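PDB 6WPX: BlEst2 from Bacillus licheniformis, which probably hydrolyses ester bonds as a lipase of the alpha/beta-hydrolase type, captured here in its propeptide form. Local coordinates for residues I314-L319 against A357-P362; G310-T315 against T384-L389. All coordinates share one frame; numbering follows the deposited sequence.

Contact 1. Residues I314-L319 against A357-P362; sequences ITVHWL and AAIKNP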
loop_
_atom_site.group_PDB
_atom_site.type_symbol
_atom_site.label_atom_id
_atom_site.label_comp_id
_atom_site.label_asym_id
_atom_site.label_seq_id
_atom_site.Cartn_x
_atom_site.Cartn_y
_atom_site.Cartn_z
ATOM N N ILE A 314 -7.168 13.674 15.627
ATOM C CA ILE A 314 -7.807 13.264 14.397
ATOM C C ILE A 314 -6.936 13.818 13.275
ATOM O O ILE A 314 -6.376 14.904 13.408
ATOM C CB ILE A 314 -9.317 13.670 14.230
ATOM C CG1 ILE A 314 -9.547 15.193 14.387
ATOM C CG2 ILE A 314 -10.243 12.854 15.162
ATOM C CD1 ILE A 314 -10.915 15.719 13.886
ATOM N N THR A 315 -6.814 13.061 12.186
ATOM C CA THR A 315 -6.215 13.541 10.942
ATOM C C THR A 315 -7.406 13.513 10.008
ATOM O O THR A 315 -8.237 12.601 10.098
ATOM C CB THR A 315 -4.942 12.821 10.496
ATOM O OG1 THR A 315 -5.251 11.553 9.910
ATOM C CG2 THR A 315 -3.877 12.697 11.619
ATOM N N VAL A 316 -7.551 14.558 9.207
ATOM C CA VAL A 316 -8.721 14.778 8.354
ATOM C C VAL A 316 -8.218 14.996 6.943
ATOM O O VAL A 316 -7.381 15.860 6.709
ATOM C CB VAL A 316 -9.560 15.980 8.884
ATOM C CG1 VAL A 316 -10.848 16.170 8.086
ATOM C CG2 VAL A 316 -9.876 15.833 10.366
ATOM N N HIS A 317 -8.688 14.167 6.019
ATOM C CA HIS A 317 -8.222 14.192 4.646
ATOM C C HIS A 317 -9.347 14.252 3.654
ATOM O O HIS A 317 -10.264 13.436 3.719
ATOM C CB HIS A 317 -7.366 12.936 4.353
ATOM C CG HIS A 317 -6.368 12.668 5.416
ATOM N ND1 HIS A 317 -5.109 13.232 5.375
ATOM C CD2 HIS A 317 -6.491 11.954 6.554
ATOM C CE1 HIS A 317 -4.510 12.857 6.490
ATOM N NE2 HIS A 317 -5.299 12.082 7.226
ATOM N N TRP A 318 -9.239 15.173 2.695
ATOM C CA TRP A 318 -10.191 15.235 1.595
ATOM C C TRP A 318 -9.377 14.962 0.325
ATOM O O TRP A 318 -8.629 15.822 -0.132
ATOM C CB TRP A 318 -10.921 16.585 1.537
ATOM C CG TRP A 318 -12.006 16.637 0.495
ATOM C CD1 TRP A 318 -11.861 16.938 -0.830
ATOM C CD2 TRP A 318 -13.404 16.374 0.698
ATOM N NE1 TRP A 318 -13.085 16.894 -1.463
ATOM C CE2 TRP A 318 -14.047 16.528 -0.552
ATOM C CE3 TRP A 318 -14.173 15.973 1.813
ATOM C CZ2 TRP A 318 -15.431 16.368 -0.706
ATOM C CZ3 TRP A 318 -15.540 15.771 1.646
ATOM C CH2 TRP A 318 -16.160 16.001 0.406
ATOM N N LEU A 319 -9.476 13.741 -0.202
ATOM C CA LEU A 319 -8.778 13.361 -1.445
ATOM C C LEU A 319 -9.665 13.724 -2.589
ATOM O O LEU A 319 -10.865 13.485 -2.524
ATOM C CB LEU A 319 -8.462 11.860 -1.499
ATOM C CG LEU A 319 -7.365 11.340 -0.557
ATOM C CD1 LEU A 319 -7.914 11.117 0.864
ATOM C CD2 LEU A 319 -6.781 10.068 -1.108
ATOM N N ALA A 357 -5.378 17.879 7.389
ATOM C CA ALA A 357 -5.307 18.623 8.642
ATOM C C ALA A 357 -5.144 17.621 9.774
ATOM O O ALA A 357 -5.528 16.458 9.645
ATOM C CB ALA A 357 -6.566 19.464 8.859
ATOM N N ALA A 358 -4.531 18.072 10.856
ATOM C CA ALA A 358 -4.340 17.290 12.064
ATOM C C ALA A 358 -4.792 18.178 13.219
ATOM O O ALA A 358 -4.343 19.328 13.341
ATOM C CB ALA A 358 -2.883 16.876 12.220
ATOM N N ILE A 359 -5.761 17.678 14.003
ATOM C CA ILE A 359 -6.342 18.407 15.128
ATOM C C ILE A 359 -6.044 17.659 16.413
ATOM O O ILE A 359 -6.494 16.522 16.593
ATOM C CB ILE A 359 -7.869 18.692 14.957
ATOM C CG1 ILE A 359 -8.174 19.578 13.737
ATOM C CG2 ILE A 359 -8.488 19.301 16.219
ATOM C CD1 ILE A 359 -8.559 18.794 12.496
ATOM N N LYS A 360 -5.299 18.318 17.314
ATOM C CA LYS A 360 -4.962 17.763 18.625
ATOM C C LYS A 360 -6.175 17.938 19.518
ATOM O O LYS A 360 -6.864 18.965 19.423
ATOM C CB LYS A 360 -3.751 18.498 19.227
ATOM C CG LYS A 360 -2.463 18.407 18.397
ATOM C CD LYS A 360 -1.559 19.656 18.599
ATOM C CE LYS A 360 -0.294 19.396 19.392
ATOM N NZ LYS A 360 0.467 20.650 19.669
ATOM N N ASN A 361 -6.443 16.941 20.381
ATOM C CA ASN A 361 -7.547 16.939 21.346
ATOM C C ASN A 361 -8.836 17.540 20.777
ATOM O O ASN A 361 -9.317 18.570 21.275
ATOM C CB ASN A 361 -7.153 17.653 22.655
ATOM C CG ASN A 361 -5.896 17.127 23.281
ATOM O OD1 ASN A 361 -4.881 17.804 23.297
ATOM N ND2 ASN A 361 -5.903 15.870 23.685
ATOM N N PRO A 362 -9.395 16.942 19.703
ATOM C CA PRO A 362 -10.610 17.520 19.112
ATOM C C PRO A 362 -11.803 17.448 20.052
ATOM O O PRO A 362 -11.945 16.465 20.775
ATOM C CB PRO A 362 -10.823 16.673 17.861
ATOM C CG PRO A 362 -10.197 15.370 18.169
ATOM C CD PRO A 362 -8.983 15.716 18.980
#
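The strands 314-319 and 357-360 run antiparallel, their axes 4.7 Å apart at closest and 157° between chain directions; Ile314 to Val316 pair with Ile359 to Ala357. Ile314 and Ile359 form a hydrogen-bonded pair: Ile359 N gives to Ile314 O at 2.9 Å, and Ile314 N returns a bond to Ile359 O. Val316 and Ala357 repeat the pattern. Val316 N reaches Ala357 O at 2.8 Å, while the return bond from Ala357 N is more bent, with 142° at the hydrogen. Thr315 and Ala358 make the non-hydrogen-bonded pair between them.

The apolar side chains gather on one face. Ile314 and Ile359 stand side by side, with CG1 of Ile314 3.9 Å from CB of Ile359. With CG1 between the backbone N and the carbonyl carbon (chi1 55°), Ile314 holds this atom against both Ile359 CB and the Pro362 ring, whose CG is 3.8 Å from CG1. Pro362 follows the turn at Asn361 and folds back over the branches of Ile314. In the other direction along the face, Ile359 CD1 reaches past Ile314 to Val316 CG2 at 3.9 Å. On the reverse face Thr315 OG1 shares a hydrogen bond with His317 NE2 at 2.7 Å, and the strongest partner of this OG1 is Thr384 OG1 on the neighbouring strand. Ser356 bonds the other imidazole nitrogen, ND1, which fixes how the ring is turned.

Val316 touches Ile369 and Pro362 touches Trp367, both of strand 365-372, while Thr315 and His317 touch Val222 of helix 218-224. The pair thus belongs to the five-stranded antiparallel sheet of a beta sandwich.

Contact 2. Residues G310-T315 against T384-L389; sequences GVKEIT and TFDSPL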
loop_
_atom_site.group_PDB
_atom_site.type_symbol
_atom_site.label_atom_id
_atom_site.label_comp_id
_atom_site.label_asym_id
_atom_site.label_seq_id
_atom_site.Cartn_x
_atom_site.Cartn_y
_atom_site.Cartn_z
ATOM N N GLY A 310 -12.556 11.913 24.478
ATOM C CA GLY A 310 -11.254 11.305 24.731
ATOM C C GLY A 310 -10.362 11.044 23.536
ATOM O O GLY A 310 -9.419 10.249 23.628
ATOM N N VAL A 311 -10.613 11.738 22.414
ATOM C CA VAL A 311 -9.769 11.549 21.227
ATOM C C VAL A 311 -8.528 12.420 21.390
ATOM O O VAL A 311 -8.641 13.621 21.644
ATOM C CB VAL A 311 -10.540 11.803 19.890
ATOM C CG1 VAL A 311 -9.610 11.716 18.678
ATOM C CG2 VAL A 311 -11.680 10.821 19.729
ATOM N N LYS A 312 -7.348 11.813 21.227
ATOM C CA LYS A 312 -6.068 12.499 21.358
ATOM C C LYS A 312 -5.766 13.326 20.111
ATOM O O LYS A 312 -5.201 14.419 20.208
ATOM C CB LYS A 312 -4.956 11.476 21.630
ATOM C CG LYS A 312 -3.650 12.070 22.154
ATOM C CD LYS A 312 -3.756 12.595 23.590
ATOM C CE LYS A 312 -2.403 12.956 24.150
ATOM N NZ LYS A 312 -1.632 11.749 24.552
ATOM N N GLU A 313 -6.172 12.806 18.941
ATOM C CA GLU A 313 -5.931 13.436 17.657
ATOM C C GLU A 313 -6.802 12.839 16.587
ATOM O O GLU A 313 -7.082 11.645 16.586
ATOM C CB GLU A 313 -4.455 13.234 17.231
ATOM C CG GLU A 313 -4.027 14.098 16.052
ATOM C CD GLU A 313 -2.595 13.954 15.576
ATOM O OE1 GLU A 313 -2.038 12.837 15.652
ATOM O OE2 GLU A 313 -2.043 14.957 15.071
ATOM N N ILE A 314 -7.168 13.674 15.627
ATOM C CA ILE A 314 -7.807 13.264 14.397
ATOM C C ILE A 314 -6.936 13.818 13.275
ATOM O O ILE A 314 -6.376 14.904 13.408
ATOM C CB ILE A 314 -9.317 13.670 14.230
ATOM C CG1 ILE A 314 -9.547 15.193 14.387
ATOM C CG2 ILE A 314 -10.243 12.854 15.162
ATOM C CD1 ILE A 314 -10.915 15.719 13.886
ATOM N N THR A 315 -6.814 13.061 12.186
ATOM C CA THR A 315 -6.215 13.541 10.942
ATOM C C THR A 315 -7.406 13.513 10.008
ATOM O O THR A 315 -8.237 12.601 10.098
ATOM C CB THR A 315 -4.942 12.821 10.496
ATOM O OG1 THR A 315 -5.251 11.553 9.910
ATOM C CG2 THR A 315 -3.877 12.697 11.619
ATOM N N THR A 384 -8.752 9.822 10.478
ATOM C CA THR A 384 -8.104 8.802 11.304
ATOM C C THR A 384 -8.234 9.302 12.731
ATOM O O THR A 384 -8.316 10.508 12.945
ATOM C CB THR A 384 -6.645 8.486 10.901
ATOM O OG1 THR A 384 -5.814 9.516 11.424
ATOM C CG2 THR A 384 -6.459 8.320 9.385
ATOM N N PHE A 385 -8.286 8.389 13.694
ATOM C CA PHE A 385 -8.450 8.729 15.100
ATOM C C PHE A 385 -7.371 8.108 15.939
ATOM O O PHE A 385 -7.074 6.907 15.810
ATOM C CB PHE A 385 -9.797 8.212 15.643
ATOM C CG PHE A 385 -11.037 8.683 14.913
ATOM C CD1 PHE A 385 -11.416 8.101 13.702
ATOM C CD2 PHE A 385 -11.848 9.675 15.456
ATOM C CE1 PHE A 385 -12.550 8.537 13.025
ATOM C CE2 PHE A 385 -12.996 10.115 14.774
ATOM C CZ PHE A 385 -13.342 9.529 13.573
ATOM N N ASP A 386 -6.811 8.930 16.824
ATOM C CA ASP A 386 -5.871 8.460 17.832
ATOM C C ASP A 386 -6.769 8.476 19.101
ATOM O O ASP A 386 -7.004 9.524 19.700
ATOM C CB ASP A 386 -4.651 9.388 17.964
ATOM C CG ASP A 386 -3.654 8.911 19.019
ATOM O OD1 ASP A 386 -3.959 7.925 19.726
ATOM O OD2 ASP A 386 -2.553 9.484 19.092
ATOM N N SER A 387 -7.358 7.331 19.418
ATOM C CA SER A 387 -8.342 7.239 20.505
ATOM C C SER A 387 -8.325 5.859 21.166
ATOM O O SER A 387 -8.148 4.850 20.472
ATOM C CB SER A 387 -9.740 7.521 19.948
ATOM O OG SER A 387 -10.812 7.259 20.845
ATOM N N PRO A 388 -8.580 5.780 22.488
ATOM C CA PRO A 388 -8.636 4.460 23.148
ATOM C C PRO A 388 -9.831 3.618 22.686
ATOM O O PRO A 388 -9.887 2.449 23.011
ATOM C CB PRO A 388 -8.767 4.818 24.640
ATOM C CG PRO A 388 -8.375 6.267 24.739
ATOM C CD PRO A 388 -8.824 6.869 23.457
ATOM N N LEU A 389 -10.723 4.219 21.878
ATOM C CA LEU A 389 -11.954 3.537 21.385
ATOM C C LEU A 389 -11.605 2.359 20.468
ATOM O O LEU A 389 -12.427 1.496 20.324
ATOM C CB LEU A 389 -12.879 4.526 20.669
ATOM C CG LEU A 389 -14.027 3.872 19.909
ATOM C CD1 LEU A 389 -15.092 3.388 20.863
ATOM C CD2 LEU A 389 -14.599 4.797 18.853
HETATM O O HOH W 1 -5.132 10.272 14.132
#
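Lys312 and Glu313 both face Asp386, forming a classic beta bulge where the antiparallel pairing with strand 384-386 begins. Lys312 N gives a 2.8 Å bond to Asp386 O, and Glu313 N adds a weak one to the same oxygen. Asp386 N answers with a short, nearly straight bond to Glu313 O at 2.7 Å.

The Asp386 side chain starts with CB beside Glu313, 3.6 Å from Glu313 O. CG stands anti to the backbone N (chi1 180°) and meets Lys312 CB. Farther out, both OD1 and OD2 lie loosely beside Lys312 CB, and OD2 also beside CG. The lysine runs alongside, but its NZ stays 6.0 Å from OD2, so no salt bridge forms.

On the opposite face, Phe385 CD2 lies 3.6 Å from Ile314 CG2, and Val311 CG1 comes to the edge of the ring. Arg465 of strand 462-473 adds a cation-pi contact to this ring. Ser387 packs CB and OG on Val311 CG2; OG bonds Glu308 OE2, its strongest partner, and accepts from Leu389 N at 3.2 Å. Replacing Ser387 by alanine removes the hydroxyl and would probably leave Leu389 N without its capping acceptor and Glu308 without this partner.

At the other end, Thr315 and Thr384 join OG1 to OG1 at 2.6 Å, and a water 2.9 Å from Thr384 OG1 donates weakly to Glu313 O.

Overall arrangement
The chain first builds the N-terminal mixed alpha/beta sheet, then strands 290-297 and 300-307, and reaches 310-320, where both contacts start. It runs through strands 326-330, 336-337 and 341-344 before 353-360 returns to close contact 1, a loop of 37 residues. It then crosses to strand 365-372 in the facing four-stranded sheet and comes back along 377-386 to close contact 2. The first loop is therefore nested inside the second. Strand 313-320 ends up between 353-360 and 377-386. The two contacts touch directly where Asn361 N lies 2.8 Å from Lys312 O, a probable hydrogen bond. Beyond contact 2 the chain enters helix 389-397, on the way to the C-terminal sheet.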